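Local coordinates for glycoside hydrolase family 31 (Kribbella flavida DSM 17836, PDB 5X3I), which hydrolyses the alpha-1,3-glucosidic linkages of a cyclic tetrasaccharide derived from starch, releasing isomaltose inside the cell, at residues 172-186 with 248-262. The protein carries 1 engineered substitution. Sequence-based numbering, arbitrary orientation.
Sequences HRGRFRLQLQDGDRL and WYSSAGNELTVEVAL
Arg173 lays its guanidinium flat on the indole of Trp248, planes 14° apart, with CZ 3.5 Å from Trp248 CH2. In the guanidinium plane, Arg173 NH1 reaches Glu259 OE2 at 3.0 Å, on its anti side though tilted out of the carboxylate plane. The other oxygen, Glu259 OE1, takes Arg175 NH1 at 3.0 Å from above the carboxylate plane, so one carboxylate joins two arginines. Glu259 gets there with CG anti to its backbone N (chi1 -166°) and an extended chain. With a leucine in place of Arg173, Glu259 OE2 would probably lose its salt-bridge partner and Trp248 the flat cation over its ring. On the opposite face of the sheet, Val258 CB sits over the Phe176 ring, 3.7 Å from Phe176 CZ, in a CH-pi contact, and Leu178 packs beside Leu256. Paired antiparallel backbone bonds between strands 170-179 and 255-261, such as Val258 N to Phe176 O at 2.8 Å, set Phe176 opposite Val258. Further out, Glu163 bridges Arg175 and Arg177, and Trp144 makes a cation-pi contact with Arg175. The two strands are central in an antiparallel sheet, probably of the galactose mutarotase-like domain, flanked by strands 159-167 and 247-252, while Phe239 of strand 237-241 packs against Leu178 and Leu256.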
# COMPACT_ATOMS: atom_id res chain seq x y z
N HIS A 172 -25.71 9.99 -6.59
CA HIS A 172 -24.75 9.16 -5.89
C HIS A 172 -23.42 8.96 -6.61
O HIS A 172 -22.36 9.01 -5.99
CB HIS A 172 -25.39 7.81 -5.58
CG HIS A 172 -26.68 7.92 -4.84
ND1 HIS A 172 -26.74 8.06 -3.47
CD2 HIS A 172 -27.96 7.96 -5.28
CE1 HIS A 172 -28.01 8.16 -3.09
NE2 HIS A 172 -28.77 8.11 -4.17
N ARG A 173 -23.48 8.71 -7.91
CA ARG A 173 -22.29 8.44 -8.71
C ARG A 173 -22.39 9.07 -10.09
O ARG A 173 -23.50 9.25 -10.61
CB ARG A 173 -22.06 6.93 -8.88
CG ARG A 173 -22.06 6.13 -7.59
CD ARG A 173 -21.57 4.72 -7.81
NE ARG A 173 -21.57 4.00 -6.54
CZ ARG A 173 -21.26 2.71 -6.41
NH1 ARG A 173 -20.93 1.98 -7.46
NH2 ARG A 173 -21.30 2.16 -5.21
N GLY A 174 -21.25 9.46 -10.64
CA GLY A 174 -21.13 9.71 -12.06
C GLY A 174 -20.48 8.54 -12.78
O GLY A 174 -19.76 7.74 -12.17
N ARG A 175 -20.69 8.48 -14.08
CA ARG A 175 -20.06 7.48 -14.93
C ARG A 175 -19.88 8.02 -16.35
O ARG A 175 -20.71 8.78 -16.84
CB ARG A 175 -20.89 6.20 -14.95
CG ARG A 175 -20.30 5.09 -15.79
CD ARG A 175 -20.75 3.73 -15.30
NE ARG A 175 -22.13 3.43 -15.69
CZ ARG A 175 -22.82 2.40 -15.23
NH1 ARG A 175 -22.28 1.57 -14.34
NH2 ARG A 175 -24.06 2.19 -15.64
N PHE A 176 -18.79 7.65 -17.00
CA PHE A 176 -18.52 8.10 -18.36
C PHE A 176 -17.51 7.22 -19.07
O PHE A 176 -16.95 6.29 -18.48
CB PHE A 176 -18.02 9.55 -18.35
CG PHE A 176 -16.74 9.76 -17.58
CD1 PHE A 176 -16.75 10.03 -16.23
CD2 PHE A 176 -15.51 9.69 -18.23
CE1 PHE A 176 -15.57 10.23 -15.53
CE2 PHE A 176 -14.33 9.88 -17.53
CZ PHE A 176 -14.37 10.15 -16.18
N ARG A 177 -17.27 7.52 -20.33
CA ARG A 177 -16.42 6.69 -21.16
C ARG A 177 -15.32 7.52 -21.80
O ARG A 177 -15.58 8.61 -22.31
CB ARG A 177 -17.22 5.98 -22.25
CG ARG A 177 -18.01 4.75 -21.80
CD ARG A 177 -19.33 5.14 -21.18
NE ARG A 177 -20.15 3.98 -20.85
CZ ARG A 177 -21.28 4.04 -20.15
NH1 ARG A 177 -21.96 2.94 -19.89
NH2 ARG A 177 -21.71 5.21 -19.69
N LEU A 178 -14.10 7.02 -21.75
CA LEU A 178 -13.00 7.65 -22.45
C LEU A 178 -12.71 6.85 -23.70
O LEU A 178 -12.61 5.63 -23.64
CB LEU A 178 -11.75 7.75 -21.56
CG LEU A 178 -11.84 8.65 -20.33
CD1 LEU A 178 -10.58 8.51 -19.49
CD2 LEU A 178 -12.04 10.09 -20.73
N GLN A 179 -12.57 7.54 -24.82
CA GLN A 179 -12.34 6.88 -26.10
C GLN A 179 -10.92 6.35 -26.23
O GLN A 179 -9.96 7.09 -26.07
CB GLN A 179 -12.65 7.83 -27.25
CG GLN A 179 -13.72 7.32 -28.20
CD GLN A 179 -15.10 7.31 -27.58
OE1 GLN A 179 -15.47 8.23 -26.84
NE2 GLN A 179 -15.87 6.26 -27.86
N LEU A 180 -10.81 5.08 -26.57
CA LEU A 180 -9.52 4.42 -26.78
C LEU A 180 -9.34 4.09 -28.25
O LEU A 180 -10.31 3.91 -28.98
CB LEU A 180 -9.42 3.14 -25.95
CG LEU A 180 -9.70 3.25 -24.46
CD1 LEU A 180 -9.48 1.92 -23.77
CD2 LEU A 180 -8.85 4.34 -23.84
N GLN A 181 -8.09 4.01 -28.69
CA GLN A 181 -7.79 3.62 -30.05
C GLN A 181 -7.14 2.26 -30.05
O GLN A 181 -6.88 1.69 -28.99
CB GLN A 181 -6.88 4.66 -30.72
CG GLN A 181 -7.48 6.05 -30.79
CD GLN A 181 -6.48 7.12 -31.20
OE1 GLN A 181 -5.33 7.10 -30.78
NE2 GLN A 181 -6.93 8.05 -32.03
N ASP A 182 -6.86 1.73 -31.24
CA ASP A 182 -6.25 0.41 -31.34
C ASP A 182 -4.80 0.48 -30.92
O ASP A 182 -4.10 1.44 -31.25
CB ASP A 182 -6.37 -0.14 -32.76
CG ASP A 182 -7.81 -0.45 -33.14
OD1 ASP A 182 -8.27 -1.57 -32.86
OD2 ASP A 182 -8.47 0.44 -33.72
N GLY A 183 -4.34 -0.52 -30.18
CA GLY A 183 -2.97 -0.53 -29.71
C GLY A 183 -2.75 0.31 -28.47
O GLY A 183 -1.65 0.34 -27.92
N ASP A 184 -3.80 0.99 -28.02
CA ASP A 184 -3.71 1.76 -26.79
C ASP A 184 -3.58 0.84 -25.59
O ASP A 184 -4.29 -0.16 -25.49
CB ASP A 184 -4.93 2.67 -26.62
CG ASP A 184 -4.69 4.07 -27.13
OD1 ASP A 184 -3.53 4.41 -27.43
OD2 ASP A 184 -5.65 4.86 -27.22
N ARG A 185 -2.66 1.17 -24.70
CA ARG A 185 -2.50 0.45 -23.44
C ARG A 185 -2.89 1.36 -22.28
O ARG A 185 -2.80 2.57 -22.39
CB ARG A 185 -1.05 -0.02 -23.26
CG ARG A 185 -0.77 -1.42 -23.74
CD ARG A 185 -0.62 -1.51 -25.24
NE ARG A 185 -0.33 -2.88 -25.64
CZ ARG A 185 -0.11 -3.26 -26.90
NH1 ARG A 185 -0.13 -2.36 -27.87
NH2 ARG A 185 0.14 -4.53 -27.17
N LEU A 186 -3.35 0.76 -21.19
CA LEU A 186 -3.68 1.51 -19.99
C LEU A 186 -2.72 1.14 -18.86
O LEU A 186 -2.77 0.03 -18.35
CB LEU A 186 -5.13 1.25 -19.58
CG LEU A 186 -6.17 1.39 -20.69
CD1 LEU A 186 -7.52 0.88 -20.22
CD2 LEU A 186 -6.27 2.82 -21.17
N TRP A 248 -14.08 3.34 -10.08
CA TRP A 248 -14.08 2.01 -10.69
C TRP A 248 -13.76 2.08 -12.18
O TRP A 248 -14.09 3.05 -12.85
CB TRP A 248 -15.44 1.31 -10.52
CG TRP A 248 -15.88 1.02 -9.12
CD1 TRP A 248 -15.79 -0.17 -8.47
CD2 TRP A 248 -16.54 1.92 -8.24
NE1 TRP A 248 -16.33 -0.05 -7.21
CE2 TRP A 248 -16.80 1.22 -7.05
CE3 TRP A 248 -16.94 3.26 -8.33
CZ2 TRP A 248 -17.44 1.80 -5.96
CZ3 TRP A 248 -17.56 3.83 -7.24
CH2 TRP A 248 -17.81 3.11 -6.08
N TYR A 249 -13.14 1.04 -12.71
CA TYR A 249 -12.67 1.06 -14.08
C TYR A 249 -12.95 -0.25 -14.78
O TYR A 249 -12.82 -1.32 -14.20
CB TYR A 249 -11.16 1.37 -14.11
CG TYR A 249 -10.83 2.66 -13.43
CD1 TYR A 249 -10.58 2.70 -12.07
CD2 TYR A 249 -10.81 3.85 -14.13
CE1 TYR A 249 -10.29 3.88 -11.44
CE2 TYR A 249 -10.53 5.04 -13.51
CZ TYR A 249 -10.27 5.04 -12.16
OH TYR A 249 -10.01 6.22 -11.52
N SER A 250 -13.38 -0.15 -16.04
CA SER A 250 -13.49 -1.33 -16.88
C SER A 250 -13.27 -0.94 -18.33
O SER A 250 -13.66 0.14 -18.77
CB SER A 250 -14.86 -2.00 -16.72
OG SER A 250 -15.88 -1.14 -17.16
N SER A 251 -12.63 -1.81 -19.09
CA SER A 251 -12.47 -1.52 -20.50
C SER A 251 -12.85 -2.74 -21.34
O SER A 251 -12.54 -3.87 -21.00
CB SER A 251 -11.04 -1.05 -20.81
OG SER A 251 -10.08 -1.96 -20.32
N ALA A 252 -13.58 -2.47 -22.40
CA ALA A 252 -13.91 -3.47 -23.40
C ALA A 252 -14.02 -2.72 -24.71
O ALA A 252 -14.40 -1.56 -24.73
CB ALA A 252 -15.20 -4.19 -23.06
N GLY A 253 -13.65 -3.38 -25.80
CA GLY A 253 -13.64 -2.72 -27.09
C GLY A 253 -12.78 -1.47 -27.07
O GLY A 253 -11.66 -1.47 -26.56
N ASN A 254 -13.31 -0.40 -27.65
CA ASN A 254 -12.61 0.86 -27.79
C ASN A 254 -12.91 1.88 -26.69
O ASN A 254 -12.60 3.05 -26.84
CB ASN A 254 -12.88 1.46 -29.17
CG ASN A 254 -11.85 1.00 -30.19
OD1 ASN A 254 -10.66 0.93 -29.90
ND2 ASN A 254 -12.32 0.67 -31.39
N GLU A 255 -13.61 1.46 -25.65
CA GLU A 255 -13.93 2.38 -24.57
C GLU A 255 -13.42 1.99 -23.17
O GLU A 255 -13.48 0.84 -22.77
CB GLU A 255 -15.44 2.58 -24.50
CG GLU A 255 -16.01 3.32 -25.70
CD GLU A 255 -17.47 3.63 -25.51
OE1 GLU A 255 -17.86 4.81 -25.69
OE2 GLU A 255 -18.22 2.70 -25.18
N LEU A 256 -12.93 2.99 -22.44
CA LEU A 256 -12.63 2.83 -21.02
C LEU A 256 -13.74 3.47 -20.20
O LEU A 256 -13.94 4.67 -20.26
CB LEU A 256 -11.28 3.45 -20.66
CG LEU A 256 -11.02 3.63 -19.15
CD1 LEU A 256 -10.92 2.30 -18.44
CD2 LEU A 256 -9.77 4.47 -18.90
N THR A 257 -14.46 2.65 -19.44
CA THR A 257 -15.55 3.16 -18.63
C THR A 257 -15.06 3.54 -17.24
O THR A 257 -14.44 2.73 -16.55
CB THR A 257 -16.69 2.13 -18.49
OG1 THR A 257 -17.22 1.81 -19.78
CG2 THR A 257 -17.79 2.69 -17.61
N VAL A 258 -15.34 4.77 -16.82
CA VAL A 258 -14.94 5.28 -15.51
C VAL A 258 -16.14 5.64 -14.65
O VAL A 258 -16.97 6.46 -15.03
CB VAL A 258 -14.04 6.53 -15.65
CG1 VAL A 258 -13.61 7.03 -14.27
CG2 VAL A 258 -12.82 6.23 -16.50
N GLU A 259 -16.23 5.02 -13.47
CA GLU A 259 -17.31 5.28 -12.53
C GLU A 259 -16.74 5.96 -11.28
O GLU A 259 -15.70 5.55 -10.76
CB GLU A 259 -18.04 3.98 -12.16
CG GLU A 259 -19.37 4.16 -11.46
CD GLU A 259 -20.17 2.87 -11.37
OE1 GLU A 259 -20.10 2.04 -12.31
OE2 GLU A 259 -20.86 2.66 -10.36
N VAL A 260 -17.44 6.98 -10.81
CA VAL A 260 -16.96 7.86 -9.76
C VAL A 260 -17.97 8.09 -8.63
O VAL A 260 -19.06 8.61 -8.87
CB VAL A 260 -16.59 9.23 -10.34
CG1 VAL A 260 -16.11 10.15 -9.24
CG2 VAL A 260 -15.54 9.08 -11.42
N ALA A 261 -17.60 7.73 -7.40
CA ALA A 261 -18.42 8.06 -6.24
C ALA A 261 -18.43 9.56 -6.03
O ALA A 261 -17.40 10.22 -6.19
CB ALA A 261 -17.92 7.34 -5.01
N LEU A 262 -19.59 10.11 -5.66
CA LEU A 262 -19.76 11.55 -5.52
C LEU A 262 -20.09 11.95 -4.09
O LEU A 262 -20.60 11.15 -3.32
CB LEU A 262 -20.87 12.05 -6.45
CG LEU A 262 -20.66 11.89 -7.96
CD1 LEU A 262 -21.96 12.18 -8.71
CD2 LEU A 262 -19.57 12.82 -8.43